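Local structure of AlyGC (Glaciecola chathamensis, 5GKD) at residues 462-467 and 481-486; 477-482 and 509-514. The protein cleaves alginate as a lyase of polysaccharide lyase family 6, probably by beta-elimination, and binds calcium. All blocks are in the same frame, centred on the assembly; numbering follows the deposited sequence.

Interaction 1: residues 462-467 and 481-486; sequences DVLVLQ and KTLTIR
The carbonyl oxygen of D462 is gripped twice: T484 N donates to D462 O over 3.1 Å, and a water that also bonds T484 OG1 donates to the same oxygen. T484 OG1 can take part because it lies beside its own backbone N (chi1 -63°). From here the two strands run parallel, and the backbone ladder continues with L464 N to T484 O at 2.7 Å, R486 N to L464 O and L466 N to R486 O, so that T484 and R486 each give and accept a bond. Side chains alternate between two faces. On one, V463 and T484 lie side by side, with V463 CG2 3.8 Å from T484 CB. V463 CG1, anti to its backbone N (chi1 178°), sits over the centre of the R486 guanidinium, 3.9 Å above its plane; R486 NE also makes a long, weak ion pair with D514. On the other face L464 CD2 meets L483 CD2 at 3.9 Å and L466 CD1 meets I485 CG2 at 3.8 Å, with helix 450-457 packing on L464, L466 and L483. Parallel pairing of successive coils, with aliphatic side chains packed obliquely between rungs, is characteristic of the parallel beta-helix, right-handed in the pectate-lyase-like clan.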
ATOM      1  N   ASP A 462      -8.425  27.059  -7.760  1.00 30.19           N
ATOM      2  CA  ASP A 462      -9.727  27.509  -8.239  1.00 30.05           C
ATOM      3  C   ASP A 462     -10.843  27.091  -7.286  1.00 31.50           C
ATOM      4  O   ASP A 462     -10.663  26.231  -6.420  1.00 28.40           O
ATOM      5  CB  ASP A 462     -10.009  26.951  -9.630  1.00 25.93           C
ATOM      6  CG  ASP A 462      -9.260  27.689 -10.705  1.00 34.17           C
ATOM      7  OD1 ASP A 462      -8.655  28.727 -10.372  1.00 35.61           O
ATOM      8  OD2 ASP A 462      -9.274  27.242 -11.876  1.00 36.31           O
ATOM      9  N   VAL A 463     -12.013  27.712  -7.460  1.00 31.59           N
ATOM     10  CA  VAL A 463     -13.212  27.389  -6.686  1.00 28.07           C
ATOM     11  C   VAL A 463     -14.324  27.040  -7.661  1.00 32.88           C
ATOM     12  O   VAL A 463     -14.720  27.869  -8.484  1.00 31.02           O
ATOM     13  CB  VAL A 463     -13.638  28.539  -5.763  1.00 29.79           C
ATOM     14  CG1 VAL A 463     -14.916  28.175  -5.016  1.00 33.12           C
ATOM     15  CG2 VAL A 463     -12.538  28.869  -4.782  1.00 28.03           C
ATOM     16  N   LEU A 464     -14.819  25.814  -7.573  1.00 31.65           N
ATOM     17  CA  LEU A 464     -15.945  25.372  -8.380  1.00 32.00           C
ATOM     18  C   LEU A 464     -17.238  25.685  -7.629  1.00 36.52           C
ATOM     19  O   LEU A 464     -17.397  25.294  -6.468  1.00 35.02           O
ATOM     20  CB  LEU A 464     -15.837  23.877  -8.683  1.00 34.41           C
ATOM     21  CG  LEU A 464     -14.960  23.362  -9.843  1.00 34.97           C
ATOM     22  CD1 LEU A 464     -13.597  24.014  -9.893  1.00 36.65           C
ATOM     23  CD2 LEU A 464     -14.808  21.836  -9.788  1.00 31.79           C
ATOM     24  N   VAL A 465     -18.146  26.410  -8.286  1.00 38.22           N
ATOM     25  CA  VAL A 465     -19.406  26.848  -7.695  1.00 37.49           C
ATOM     26  C   VAL A 465     -20.520  26.095  -8.411  1.00 37.17           C
ATOM     27  O   VAL A 465     -20.860  26.410  -9.557  1.00 35.93           O
ATOM     28  CB  VAL A 465     -19.592  28.365  -7.799  1.00 36.39           C
ATOM     29  CG1 VAL A 465     -20.769  28.803  -6.960  1.00 39.54           C
ATOM     30  CG2 VAL A 465     -18.331  29.073  -7.355  1.00 33.91           C
ATOM     31  N   LEU A 466     -21.080  25.086  -7.746  1.00 35.84           N
ATOM     32  CA  LEU A 466     -22.087  24.232  -8.360  1.00 36.86           C
ATOM     33  C   LEU A 466     -23.455  24.890  -8.246  1.00 41.32           C
ATOM     34  O   LEU A 466     -23.885  25.272  -7.150  1.00 39.70           O
ATOM     35  CB  LEU A 466     -22.122  22.853  -7.698  1.00 37.06           C
ATOM     36  CG  LEU A 466     -20.824  22.158  -7.297  1.00 37.69           C
ATOM     37  CD1 LEU A 466     -21.119  20.829  -6.624  1.00 31.62           C
ATOM     38  CD2 LEU A 466     -19.930  21.962  -8.493  1.00 33.59           C
ATOM     39  N   GLN A 467     -24.135  25.026  -9.377  1.00 40.33           N
ATOM     40  CA  GLN A 467     -25.497  25.521  -9.354  1.00 39.79           C
ATOM     41  C   GLN A 467     -26.423  24.432  -8.825  1.00 41.46           C
ATOM     42  O   GLN A 467     -26.046  23.262  -8.713  1.00 36.56           O
ATOM     43  CB  GLN A 467     -25.910  25.976 -10.749  1.00 42.84           C
ATOM     44  CG  GLN A 467     -24.928  26.961 -11.382  1.00 46.09           C
ATOM     45  CD  GLN A 467     -25.024  26.992 -12.902  1.00 56.64           C
ATOM     46  OE1 GLN A 467     -25.465  26.027 -13.527  1.00 62.75           O
ATOM     47  NE2 GLN A 467     -24.592  28.093 -13.504  1.00 62.55           N
ATOM     48  N   LYS A 481      -4.715  18.719  -7.732  1.00 25.10           N
ATOM     49  CA  LYS A 481      -4.449  20.139  -7.570  1.00 23.72           C
ATOM     50  C   LYS A 481      -5.183  20.620  -6.325  1.00 24.82           C
ATOM     51  O   LYS A 481      -5.899  19.857  -5.672  1.00 24.82           O
ATOM     52  CB  LYS A 481      -4.874  20.909  -8.820  1.00 25.06           C
ATOM     53  CG  LYS A 481      -6.381  21.012  -8.980  1.00 30.54           C
ATOM     54  CD  LYS A 481      -6.799  21.263 -10.422  1.00 30.52           C
ATOM     55  CE  LYS A 481      -6.661  20.010 -11.241  1.00 36.20           C
ATOM     56  NZ  LYS A 481      -7.247  20.152 -12.604  1.00 37.03           N
ATOM     57  N   THR A 482      -5.017  21.895  -5.997  1.00 24.12           N
ATOM     58  CA  THR A 482      -5.744  22.480  -4.876  1.00 22.54           C
ATOM     59  C   THR A 482      -7.075  23.021  -5.390  1.00 27.10           C
ATOM     60  O   THR A 482      -7.110  23.799  -6.350  1.00 25.30           O
ATOM     61  CB  THR A 482      -4.917  23.579  -4.203  1.00 22.88           C
ATOM     62  OG1 THR A 482      -3.721  23.006  -3.631  1.00 24.82           O
ATOM     63  CG2 THR A 482      -5.718  24.266  -3.111  1.00 20.85           C
ATOM     64  N   LEU A 483      -8.170  22.595  -4.768  1.00 25.73           N
ATOM     65  CA  LEU A 483      -9.484  22.886  -5.328  1.00 26.21           C
ATOM     66  C   LEU A 483     -10.512  23.031  -4.220  1.00 26.05           C
ATOM     67  O   LEU A 483     -10.451  22.323  -3.215  1.00 27.39           O
ATOM     68  CB  LEU A 483      -9.917  21.773  -6.290  1.00 26.21           C
ATOM     69  CG  LEU A 483     -10.815  22.163  -7.457  1.00 32.23           C
ATOM     70  CD1 LEU A 483     -10.017  22.903  -8.528  1.00 29.52           C
ATOM     71  CD2 LEU A 483     -11.493  20.927  -8.033  1.00 35.68           C
ATOM     72  N   THR A 484     -11.457  23.948  -4.416  1.00 30.23           N
ATOM     73  CA  THR A 484     -12.628  24.090  -3.558  1.00 27.86           C
ATOM     74  C   THR A 484     -13.874  23.772  -4.373  1.00 28.94           C
ATOM     75  O   THR A 484     -14.061  24.318  -5.464  1.00 34.73           O
ATOM     76  CB  THR A 484     -12.733  25.501  -2.969  1.00 28.28           C
ATOM     77  OG1 THR A 484     -11.603  25.761  -2.128  1.00 31.12           O
ATOM     78  CG2 THR A 484     -13.989  25.638  -2.139  1.00 29.93           C
ATOM     79  N   ILE A 485     -14.713  22.885  -3.855  1.00 26.19           N
ATOM     80  CA  ILE A 485     -16.007  22.581  -4.451  1.00 27.79           C
ATOM     81  C   ILE A 485     -17.079  23.195  -3.554  1.00 30.61           C
ATOM     82  O   ILE A 485     -17.285  22.749  -2.417  1.00 29.97           O
ATOM     83  CB  ILE A 485     -16.200  21.072  -4.635  1.00 28.68           C
ATOM     84  CG1 ILE A 485     -15.075  20.519  -5.520  1.00 24.42           C
ATOM     85  CG2 ILE A 485     -17.557  20.787  -5.237  1.00 27.17           C
ATOM     86  CD1 ILE A 485     -15.213  19.082  -5.874  1.00 22.42           C
ATOM     87  N   ARG A 486     -17.749  24.237  -4.049  1.00 32.69           N
ATOM     88  CA  ARG A 486     -18.675  25.039  -3.256  1.00 33.68           C
ATOM     89  C   ARG A 486     -20.052  25.050  -3.901  1.00 33.09           C
ATOM     90  O   ARG A 486     -20.173  25.298  -5.104  1.00 35.19           O
ATOM     91  CB  ARG A 486     -18.162  26.475  -3.113  1.00 33.04           C
ATOM     92  CG  ARG A 486     -19.109  27.418  -2.380  1.00 40.60           C
ATOM     93  CD  ARG A 486     -18.537  28.812  -2.317  1.00 38.33           C
ATOM     94  NE  ARG A 486     -17.262  28.810  -1.607  1.00 47.70           N
ATOM     95  CZ  ARG A 486     -16.330  29.754  -1.721  1.00 48.17           C
ATOM     96  NH1 ARG A 486     -16.525  30.795  -2.526  1.00 46.04           N
ATOM     97  NH2 ARG A 486     -15.198  29.653  -1.030  1.00 44.61           N
TER
HETATM   98  O   HOH W   1      -9.449  26.280  -3.971  1.00 27.36           O

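Interaction 2: residues 477-482 and 509-514; sequences LSLDKT and GNLTLD
Two hydrogen bonds join T482 and K481 to N510, one through a side chain and one through the backbone. N510 ND2 donates to T482 OG1 over 3.0 Å, nearly straight at 163°, with the hydroxyl close to the plane of the amide. The other end of that amide, N510 OD1, accepts from R544 N, so both ends of the flat group are engaged and its rotation is fixed. The backbone bond, N510 N to K481 O, is 3.0 Å long, but its donor stands 46° out of the carbonyl plane. Weaker CH···O contacts supplement these: G509 CA approaches K481 O at 3.1 Å and also faces L479 O, while T482 CA lies 3.5 Å from N510 O. Apolar packing is left to L479, whose first torsion (chi1 -166°) carries the side chain across to L511; its CD2 lies 3.6 Å from L511 CB, and the two leucines cross at about a right angle. The turn 480-481 thus links strand 477-479, which pairs with strand 503-505, to strand 482-487, which pairs with strand 510-514; L511 also touches I503 and L545, and K481 NZ bonds carbonyl oxygens of I455 and A458 near the end of helix 450-457.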
ATOM      1  N   LEU A 477     -13.546  11.030  -9.201  1.00 30.34           N
ATOM      2  CA  LEU A 477     -13.041  12.399  -9.255  1.00 29.33           C
ATOM      3  C   LEU A 477     -11.663  12.401  -8.611  1.00 32.94           C
ATOM      4  O   LEU A 477     -11.547  12.450  -7.386  1.00 33.49           O
ATOM      5  CB  LEU A 477     -13.985  13.344  -8.524  1.00 27.20           C
ATOM      6  CG  LEU A 477     -15.305  13.818  -9.130  1.00 33.08           C
ATOM      7  CD1 LEU A 477     -15.659  13.103 -10.399  1.00 29.32           C
ATOM      8  CD2 LEU A 477     -16.416  13.698  -8.105  1.00 28.36           C
ATOM      9  N   SER A 478     -10.608  12.325  -9.416  1.00 32.94           N
ATOM     10  CA  SER A 478      -9.256  12.279  -8.874  1.00 30.78           C
ATOM     11  C   SER A 478      -8.678  13.686  -8.886  1.00 31.62           C
ATOM     12  O   SER A 478      -8.637  14.345  -9.931  1.00 33.46           O
ATOM     13  CB  SER A 478      -8.370  11.289  -9.634  1.00 33.10           C
ATOM     14  OG  SER A 478      -8.489  11.453 -11.023  1.00 42.41           O
ATOM     15  N   LEU A 479      -8.267  14.145  -7.715  1.00 27.68           N
ATOM     16  CA  LEU A 479      -7.810  15.507  -7.492  1.00 28.94           C
ATOM     17  C   LEU A 479      -6.289  15.515  -7.393  1.00 29.98           C
ATOM     18  O   LEU A 479      -5.717  14.847  -6.526  1.00 28.66           O
ATOM     19  CB  LEU A 479      -8.437  16.054  -6.212  1.00 26.46           C
ATOM     20  CG  LEU A 479      -8.376  17.543  -5.930  1.00 30.59           C
ATOM     21  CD1 LEU A 479      -8.879  18.327  -7.125  1.00 30.55           C
ATOM     22  CD2 LEU A 479      -9.241  17.816  -4.735  1.00 31.56           C
ATOM     23  N   ASP A 480      -5.640  16.261  -8.286  1.00 27.64           N
ATOM     24  CA  ASP A 480      -4.193  16.407  -8.269  1.00 26.67           C
ATOM     25  C   ASP A 480      -3.817  17.880  -8.244  1.00 25.99           C
ATOM     26  O   ASP A 480      -2.729  18.255  -8.664  1.00 26.34           O
ATOM     27  CB  ASP A 480      -3.528  15.679  -9.448  1.00 28.53           C
ATOM     28  CG  ASP A 480      -3.943  16.227 -10.814  1.00 32.57           C
ATOM     29  OD1 ASP A 480      -4.693  17.217 -10.882  1.00 36.38           O
ATOM     30  OD2 ASP A 480      -3.506  15.670 -11.838  1.00 37.48           O
ATOM     31  N   LYS A 481      -4.715  18.719  -7.732  1.00 25.10           N
ATOM     32  CA  LYS A 481      -4.449  20.139  -7.570  1.00 23.72           C
ATOM     33  C   LYS A 481      -5.183  20.620  -6.325  1.00 24.82           C
ATOM     34  O   LYS A 481      -5.899  19.857  -5.672  1.00 24.82           O
ATOM     35  CB  LYS A 481      -4.874  20.909  -8.820  1.00 25.06           C
ATOM     36  CG  LYS A 481      -6.381  21.012  -8.980  1.00 30.54           C
ATOM     37  CD  LYS A 481      -6.799  21.263 -10.422  1.00 30.52           C
ATOM     38  CE  LYS A 481      -6.661  20.010 -11.241  1.00 36.20           C
ATOM     39  NZ  LYS A 481      -7.247  20.152 -12.604  1.00 37.03           N
ATOM     40  N   THR A 482      -5.017  21.895  -5.997  1.00 24.12           N
ATOM     41  CA  THR A 482      -5.744  22.480  -4.876  1.00 22.54           C
ATOM     42  C   THR A 482      -7.075  23.021  -5.390  1.00 27.10           C
ATOM     43  O   THR A 482      -7.110  23.799  -6.350  1.00 25.30           O
ATOM     44  CB  THR A 482      -4.917  23.579  -4.203  1.00 22.88           C
ATOM     45  OG1 THR A 482      -3.721  23.006  -3.631  1.00 24.82           O
ATOM     46  CG2 THR A 482      -5.718  24.266  -3.111  1.00 20.85           C
ATOM     47  N   GLY A 509      -3.004  17.132  -4.665  1.00 21.89           N
ATOM     48  CA  GLY A 509      -4.397  17.405  -4.388  1.00 20.73           C
ATOM     49  C   GLY A 509      -4.602  17.891  -2.962  1.00 23.48           C
ATOM     50  O   GLY A 509      -4.000  17.388  -2.013  1.00 23.12           O
ATOM     51  N   ASN A 510      -5.449  18.904  -2.825  1.00 22.45           N
ATOM     52  CA  ASN A 510      -5.936  19.388  -1.545  1.00 21.52           C
ATOM     53  C   ASN A 510      -7.374  19.822  -1.792  1.00 24.76           C
ATOM     54  O   ASN A 510      -7.667  20.413  -2.831  1.00 24.67           O
ATOM     55  CB  ASN A 510      -5.082  20.551  -0.984  1.00 19.67           C
ATOM     56  CG  ASN A 510      -3.580  20.213  -0.888  1.00 23.51           C
ATOM     57  OD1 ASN A 510      -3.158  19.496   0.004  1.00 25.68           O
ATOM     58  ND2 ASN A 510      -2.775  20.762  -1.798  1.00 25.44           N
ATOM     59  N   LEU A 511      -8.276  19.514  -0.862  1.00 24.40           N
ATOM     60  CA  LEU A 511      -9.702  19.597  -1.142  1.00 23.59           C
ATOM     61  C   LEU A 511     -10.444  20.349  -0.047  1.00 23.24           C
ATOM     62  O   LEU A 511     -10.277  20.046   1.135  1.00 23.80           O
ATOM     63  CB  LEU A 511     -10.304  18.191  -1.295  1.00 22.43           C
ATOM     64  CG  LEU A 511     -11.826  18.126  -1.489  1.00 28.31           C
ATOM     65  CD1 LEU A 511     -12.242  18.842  -2.774  1.00 25.10           C
ATOM     66  CD2 LEU A 511     -12.354  16.683  -1.475  1.00 22.55           C
ATOM     67  N   THR A 512     -11.268  21.314  -0.446  1.00 25.14           N
ATOM     68  CA  THR A 512     -12.281  21.897   0.421  1.00 23.27           C
ATOM     69  C   THR A 512     -13.652  21.604  -0.162  1.00 26.23           C
ATOM     70  O   THR A 512     -13.885  21.835  -1.352  1.00 29.98           O
ATOM     71  CB  THR A 512     -12.093  23.403   0.583  1.00 27.83           C
ATOM     72  OG1 THR A 512     -10.920  23.664   1.362  1.00 25.62           O
ATOM     73  CG2 THR A 512     -13.310  24.028   1.271  1.00 28.78           C
ATOM     74  N   LEU A 513     -14.534  21.047   0.659  1.00 27.57           N
ATOM     75  CA  LEU A 513     -15.946  20.899   0.345  1.00 26.02           C
ATOM     76  C   LEU A 513     -16.722  21.877   1.214  1.00 30.25           C
ATOM     77  O   LEU A 513     -16.531  21.913   2.434  1.00 29.52           O
ATOM     78  CB  LEU A 513     -16.442  19.472   0.598  1.00 26.05           C
ATOM     79  CG  LEU A 513     -15.811  18.325  -0.184  1.00 24.74           C
ATOM     80  CD1 LEU A 513     -16.384  17.006   0.264  1.00 24.35           C
ATOM     81  CD2 LEU A 513     -16.028  18.501  -1.654  1.00 26.74           C
ATOM     82  N   ASP A 514     -17.602  22.652   0.590  1.00 30.07           N
ATOM     83  CA  ASP A 514     -18.312  23.723   1.276  1.00 29.67           C
ATOM     84  C   ASP A 514     -19.768  23.697   0.817  1.00 34.44           C
ATOM     85  O   ASP A 514     -20.062  23.965  -0.353  1.00 30.32           O
ATOM     86  CB  ASP A 514     -17.641  25.066   0.987  1.00 29.03           C
ATOM     87  CG  ASP A 514     -18.278  26.218   1.725  1.00 36.21           C
ATOM     88  OD1 ASP A 514     -19.211  25.980   2.524  1.00 38.24           O
ATOM     89  OD2 ASP A 514     -17.815  27.365   1.521  1.00 38.01           O
TER

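How the interactions relate
Interaction 1 is a rung in one stack of parallel strands; interaction 2 lies at the corner where the chain enters that stack from the neighbouring sheet, and both are largely buried. They share K481 and T482, where the chain leaves strand 477-479 and enters strand 482-487. That second strand is the common element: strand 462-466 flanks it in interaction 1 and strand 510-514 on its other side, with L483 N to N510 O and I485 N to T512 O probable hydrogen bonds carrying the ladder onward. The chemistry changes with position. Within the straight run, 462-467 and 481-486 are joined by repeated backbone bonds and obliquely packed aliphatic side chains. At the corner, 477-482 meets 509-514 through a single backbone hydrogen bond, and an asparagine side chain supplies part of the link.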